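Local coordinates for protein STE5 (Saccharomyces cerevisiae, PDB 3FZE) that scaffolds mating-pheromone signalling and, through its minimal scaffold domain, cocatalyses phosphorylation of the MAP kinase Fus3 by Ste7, at residues A[7-12]-A[175-180]. Sequence-based numbering, arbitrary orientation. Where two conformers were deposited one is given.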
ATOM      1  N   SER A   7       4.642  12.824  -8.760  1.00 31.76           N
ATOM      2  CA  SER A   7       6.049  13.099  -8.495  1.00 32.04           C
ATOM      3  C   SER A   7       6.602  12.223  -7.367  1.00 30.13           C
ATOM      4  O   SER A   7       7.756  11.809  -7.406  1.00 32.77           O
ATOM      5  CB  SER A   7       6.286  14.591  -8.222  1.00 32.27           C
ATOM      6  OG  SER A   7       5.491  15.058  -7.151  1.00 38.21           O
ATOM      7  N   SER A   8       5.778  11.950  -6.364  0.50 31.87           N
ATOM      8  CA  SER A   8       6.205  11.079  -5.278  0.50 32.46           C
ATOM      9  C   SER A   8       6.476   9.673  -5.804  0.50 31.27           C
ATOM     10  O   SER A   8       7.502   9.070  -5.492  0.50 26.41           O
ATOM     11  CB  SER A   8       5.161  11.053  -4.161  0.50 34.34           C
ATOM     12  OG  SER A   8       5.060  12.324  -3.546  0.50 33.80           O
ATOM     13  N   ILE A   9       5.559   9.164  -6.620  1.00 26.67           N
ATOM     14  CA  ILE A   9       5.722   7.835  -7.203  1.00 25.31           C
ATOM     15  C   ILE A   9       6.920   7.791  -8.153  1.00 29.41           C
ATOM     16  O   ILE A   9       7.660   6.808  -8.197  1.00 31.80           O
ATOM     17  CB  ILE A   9       4.419   7.363  -7.889  1.00 30.70           C
ATOM     18  CG1 ILE A   9       3.353   7.069  -6.828  1.00 25.97           C
ATOM     19  CG2 ILE A   9       4.666   6.128  -8.749  1.00 28.67           C
ATOM     20  CD1 ILE A   9       1.953   6.944  -7.381  1.00 27.79           C
ATOM     21  N   LEU A  10       7.126   8.866  -8.907  0.50 28.05           N
ATOM     22  CA  LEU A  10       8.268   8.925  -9.808  0.50 29.09           C
ATOM     23  C   LEU A  10       9.573   8.925  -9.014  0.50 30.31           C
ATOM     24  O   LEU A  10      10.581   8.384  -9.464  0.50 34.19           O
ATOM     25  CB  LEU A  10       8.187  10.147 -10.727  0.50 32.08           C
ATOM     26  CG  LEU A  10       6.939  10.222 -11.610  0.50 34.34           C
ATOM     27  CD1 LEU A  10       7.179  11.133 -12.800  0.50 40.65           C
ATOM     28  CD2 LEU A  10       6.520   8.837 -12.076  0.50 37.33           C
ATOM     29  N   SER A  11       9.546   9.527  -7.831  1.00 29.50           N
ATOM     30  CA  SER A  11      10.721   9.541  -6.973  1.00 40.99           C
ATOM     31  C   SER A  11      11.067   8.116  -6.539  1.00 38.38           C
ATOM     32  O   SER A  11      12.225   7.701  -6.589  1.00 38.71           O
ATOM     33  CB  SER A  11      10.484  10.432  -5.753  1.00 44.80           C
ATOM     34  OG  SER A  11      11.643  10.498  -4.943  1.00 49.93           O
ATOM     35  N   LEU A  12      10.051   7.367  -6.125  1.00 30.51           N
ATOM     36  CA  LEU A  12      10.242   5.983  -5.715  1.00 27.06           C
ATOM     37  C   LEU A  12      10.772   5.136  -6.866  1.00 32.26           C
ATOM     38  O   LEU A  12      11.741   4.395  -6.713  1.00 30.80           O
ATOM     39  CB  LEU A  12       8.920   5.397  -5.201  1.00 30.62           C
ATOM     40  CG  LEU A  12       8.865   3.872  -5.061  1.00 27.84           C
ATOM     41  CD1 LEU A  12       9.728   3.427  -3.889  1.00 38.46           C
ATOM     42  CD2 LEU A  12       7.426   3.391  -4.893  1.00 30.25           C
ATOM     43  N   GLU A 175      -3.447   3.334 -10.350  1.00 16.40           N
ATOM     44  CA  GLU A 175      -3.153   3.438 -11.778  1.00 14.41           C
ATOM     45  C   GLU A 175      -1.831   4.177 -11.968  1.00 18.70           C
ATOM     46  O   GLU A 175      -1.007   3.783 -12.796  1.00 20.30           O
ATOM     47  CB  GLU A 175      -4.287   4.130 -12.556  1.00 18.91           C
ATOM     48  CG  GLU A 175      -5.493   3.219 -12.790  1.00 21.22           C
ATOM     49  CD  GLU A 175      -6.513   3.806 -13.755  1.00 19.42           C
ATOM     50  OE1 GLU A 175      -6.438   5.010 -14.046  1.00 21.51           O
ATOM     51  OE2 GLU A 175      -7.398   3.051 -14.214  1.00 30.39           O
ATOM     52  N   THR A 176      -1.619   5.234 -11.192  1.00 19.41           N
ATOM     53  CA  THR A 176      -0.375   5.989 -11.291  1.00 21.12           C
ATOM     54  C   THR A 176       0.812   5.117 -10.903  1.00 21.05           C
ATOM     55  O   THR A 176       1.854   5.121 -11.569  1.00 20.70           O
ATOM     56  CB  THR A 176      -0.388   7.259 -10.422  1.00 21.29           C
ATOM     57  OG1 THR A 176      -1.423   8.131 -10.881  1.00 22.01           O
ATOM     58  CG2 THR A 176       0.958   7.988 -10.539  1.00 21.57           C
ATOM     59  N   LEU A 177       0.643   4.345  -9.838  1.00 19.00           N
ATOM     60  CA  LEU A 177       1.706   3.464  -9.396  1.00 20.49           C
ATOM     61  C   LEU A 177       2.043   2.432 -10.477  1.00 18.25           C
ATOM     62  O   LEU A 177       3.207   2.270 -10.860  1.00 18.35           O
ATOM     63  CB  LEU A 177       1.304   2.783  -8.085  1.00 15.66           C
ATOM     64  CG  LEU A 177       2.309   1.765  -7.538  1.00 17.80           C
ATOM     65  CD1 LEU A 177       3.632   2.437  -7.170  1.00 22.34           C
ATOM     66  CD2 LEU A 177       1.698   1.030  -6.356  1.00 16.72           C
ATOM     67  N   CYS A 178       1.028   1.743 -10.989  1.00 16.36           N
ATOM     68  CA  CYS A 178       1.267   0.678 -11.958  1.00 16.00           C
ATOM     69  C   CYS A 178       1.820   1.200 -13.272  1.00 16.66           C
ATOM     70  O   CYS A 178       2.773   0.638 -13.837  1.00 19.32           O
ATOM     71  CB  CYS A 178      -0.016  -0.102 -12.227  1.00 20.37           C
ATOM     72  SG  CYS A 178      -0.446  -1.135 -10.833  1.00 17.60           S
ATOM     73  N   TYR A 179       1.211   2.270 -13.772  1.00 16.28           N
ATOM     74  CA  TYR A 179       1.611   2.808 -15.063  1.00 16.95           C
ATOM     75  C   TYR A 179       3.011   3.410 -15.024  1.00 17.27           C
ATOM     76  O   TYR A 179       3.730   3.354 -16.017  1.00 21.16           O
ATOM     77  CB  TYR A 179       0.566   3.788 -15.615  1.00 18.50           C
ATOM     78  CG  TYR A 179      -0.556   3.079 -16.336  1.00 18.18           C
ATOM     79  CD1 TYR A 179      -1.484   2.305 -15.623  1.00 21.21           C
ATOM     80  CD2 TYR A 179      -0.668   3.138 -17.710  1.00 16.78           C
ATOM     81  CE1 TYR A 179      -2.495   1.631 -16.283  1.00 19.59           C
ATOM     82  CE2 TYR A 179      -1.680   2.474 -18.383  1.00 21.46           C
ATOM     83  CZ  TYR A 179      -2.585   1.712 -17.658  1.00 23.58           C
ATOM     84  OH  TYR A 179      -3.590   1.057 -18.342  1.00 30.25           O
ATOM     85  N   SER A 180       3.401   3.972 -13.882  1.00 15.33           N
ATOM     86  CA  SER A 180       4.751   4.523 -13.750  1.00 21.30           C
ATOM     87  C   SER A 180       5.797   3.429 -13.946  1.00 23.00           C
ATOM     88  O   SER A 180       6.913   3.697 -14.396  1.00 24.29           O
ATOM     89  CB  SER A 180       4.945   5.203 -12.393  1.00 24.31           C
ATOM     90  OG  SER A 180       4.163   6.380 -12.287  1.00 24.94           O
TER
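Ser180 OG, the hydroxyl that Ile9 presses against, gives its hydrogen to Thr176 O one turn back in its own helix, at 2.7 Å. That carbonyl oxygen is gripped twice: Ser180 N is the second donor, at 3.0 Å, and the two arrive from opposite faces of the carbonyl plane, the hydroxyl tilted 30° from it. With OG beside its own backbone N (chi1 -68°), the serine can turn back onto the helix and offer the neighbouring helix little more than a small, already bonded group. Ile9 CG2 rests on that oxygen and, slightly farther off, on Ser180 CB. In one of the two conformers of Leu10, CD2 also comes to 3.4 Å from Ser180 OG, a contact to be taken as doubtful.

Ile9 carries most of the contact. Its CG2 and CD1 split the work: CG2 touches Ser180 and lies 4.1 Å from Leu177 CD1, and CD1 reaches the backbone N of Leu177 and the methyl of Thr176. The last pair is tight, Ile9 CD1 to Thr176 CG2 being 3.5 Å. Thr176 can present carbon here because OG1 sits beside the backbone N, where it bonds back to the carbonyl of Phe172, which leaves CG2 anti to that N.

The axes of the two short segments approach to 9.8 Å, crossing at -37°, and join the N-terminal helix 2-14 to helix 170-180 in the alpha/beta/alpha, vWA-like fold. Leu177 continues the packing to Leu47 of helix 35-50, and Lys13 NZ, also on helix 2-14, bonds the carbonyl of Ser180. No hydrogen bond links the two segments themselves: the two hydroxyls that face this contact, of Thr176 and Ser180, bond to carbonyls of their own helix, so between the segments cohesion is mainly van der Waals.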